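Local coordinates for protein adhesin A (Fusobacterium nucleatum, PDB 3ETZ) that probably mediates bacterial attachment to host cells, as an adhesin built from a long antiparallel helical hairpin, at residues S54-A57 and Q58-Q61. The protein carries 1 engineered substitution. Numbering follows the deposited sequence.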
loop_
_atom_site.group_PDB
_atom_site.type_symbol
_atom_site.label_atom_id
_atom_site.label_comp_id
_atom_site.label_asym_id
_atom_site.label_seq_id
_atom_site.Cartn_x
_atom_site.Cartn_y
_atom_site.Cartn_z
ATOM N N SER A 54 -10.366 -12.625 -11.024
ATOM C CA SER A 54 -11.742 -12.181 -11.185
ATOM C C SER A 54 -12.297 -12.862 -12.430
ATOM O O SER A 54 -13.452 -13.252 -12.475
ATOM C CB SER A 54 -11.813 -10.662 -11.350
ATOM O OG SER A 54 -11.441 -10.020 -10.145
ATOM N N GLN A 55 -11.471 -13.005 -13.451
ATOM C CA GLN A 55 -11.934 -13.648 -14.687
ATOM C C GLN A 55 -12.266 -15.105 -14.360
ATOM O O GLN A 55 -13.301 -15.655 -14.762
ATOM C CB GLN A 55 -10.841 -13.591 -15.752
ATOM C CG GLN A 55 -11.306 -14.164 -17.088
ATOM C CD GLN A 55 -10.175 -14.312 -18.086
ATOM O OE1 GLN A 55 -9.231 -13.530 -18.085
ATOM N NE2 GLN A 55 -10.279 -15.316 -18.960
ATOM N N ARG A 56 -11.383 -15.734 -13.593
ATOM C CA ARG A 56 -11.606 -17.113 -13.200
ATOM C C ARG A 56 -12.887 -17.301 -12.389
ATOM O O ARG A 56 -13.678 -18.212 -12.665
ATOM C CB ARG A 56 -10.402 -17.623 -12.392
ATOM C CG ARG A 56 -10.531 -19.085 -11.970
ATOM C CD ARG A 56 -9.284 -19.550 -11.213
ATOM N NE ARG A 56 -8.116 -19.662 -12.081
ATOM C CZ ARG A 56 -6.931 -20.116 -11.675
ATOM N NH1 ARG A 56 -6.763 -20.488 -10.409
ATOM N NH2 ARG A 56 -5.921 -20.219 -12.533
ATOM N N ALA A 57 -13.098 -16.457 -11.384
ATOM C CA ALA A 57 -14.291 -16.571 -10.538
ATOM C C ALA A 57 -15.563 -16.339 -11.330
ATOM O O ALA A 57 -16.572 -17.033 -11.118
ATOM C CB ALA A 57 -14.229 -15.575 -9.357
ATOM N N GLN A 58 -15.525 -15.362 -12.230
ATOM C CA GLN A 58 -16.691 -15.061 -13.051
ATOM C C GLN A 58 -17.044 -16.243 -13.965
ATOM O O GLN A 58 -18.213 -16.579 -14.131
ATOM C CB GLN A 58 -16.413 -13.786 -13.852
ATOM C CG GLN A 58 -16.448 -12.538 -12.913
ATOM C CD GLN A 58 -15.978 -11.265 -13.562
ATOM O OE1 GLN A 58 -15.992 -11.138 -14.780
ATOM N NE2 GLN A 58 -15.571 -10.300 -12.741
ATOM N N ARG A 59 -16.029 -16.884 -14.547
ATOM C CA ARG A 59 -16.265 -18.026 -15.410
ATOM C C ARG A 59 -16.822 -19.187 -14.599
ATOM O O ARG A 59 -17.757 -19.846 -15.031
ATOM C CB ARG A 59 -14.975 -18.453 -16.108
ATOM C CG ARG A 59 -15.137 -19.695 -17.019
ATOM C CD ARG A 59 -13.850 -19.982 -17.804
ATOM N NE ARG A 59 -12.739 -20.349 -16.919
ATOM C CZ ARG A 59 -11.670 -19.584 -16.687
ATOM N NH1 ARG A 59 -11.557 -18.399 -17.275
ATOM N NH2 ARG A 59 -10.708 -20.010 -15.867
ATOM N N LEU A 60 -16.244 -19.445 -13.423
ATOM C CA LEU A 60 -16.733 -20.532 -12.588
ATOM C C LEU A 60 -18.217 -20.314 -12.325
ATOM O O LEU A 60 -19.010 -21.262 -12.424
ATOM C CB LEU A 60 -15.989 -20.588 -11.242
ATOM C CG LEU A 60 -14.511 -21.003 -11.310
ATOM C CD1 LEU A 60 -13.803 -20.769 -9.945
ATOM C CD2 LEU A 60 -14.430 -22.468 -11.702
ATOM N N GLN A 61 -18.591 -19.076 -12.005
ATOM C CA GLN A 61 -19.984 -18.768 -11.697
ATOM C C GLN A 61 -20.893 -18.979 -12.895
ATOM O O GLN A 61 -21.935 -19.600 -12.770
ATOM C CB GLN A 61 -20.137 -17.322 -11.193
ATOM C CG GLN A 61 -21.543 -17.004 -10.620
ATOM C CD GLN A 61 -21.907 -17.894 -9.416
ATOM O OE1 GLN A 61 -21.296 -17.793 -8.340
ATOM N NE2 GLN A 61 -22.894 -18.776 -9.603
HETATM O O HOH W 1 -12.978 -16.488 -19.130
HETATM O O HOH W 2 -8.004 -18.799 -14.716
#
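With CG of R59 trans to the backbone N (chi1 178°) and a bend at chi3 (65°), the side chain turns back along the helix and lays its guanidinium between Q55 and R56, one face over R56 CA. Q55, also trans at chi1 and extended beyond CG, brings NE2 to the guanidinium edge, 3.7 Å from R59 NH1, the amide standing perpendicular to the guanidinium plane. Both nitrogens are donors, and a water reconciles them, accepting from Q55 NE2 at 2.9 Å and from R59 NH1 at 3.0 Å. A second water, in the plane of both guanidinium groups, takes R56 NE at 2.8 Å and R59 NH2 at 3.2 Å; it probably softens the repulsion between the two arginines, while R56 NH1 is hydrogen-bonded to the hydroxyl of Y80 on helix 70-108. Beneath this hydrated edge, successive i to i+4 backbone bonds run from S54 O–Q58 N to A57 O–Q61 N, with L60 N to R56 O at 2.9 Å. On another side of the helix, A57 and L60 pack on Y80, and L60 also meets Y73. Water bridges at i to i+3 and i to i+4 spacing, with A57 and L60 against helix 70-108, fit helix 5-63 as one arm of FadA's antiparallel helix-loop-helix hairpin.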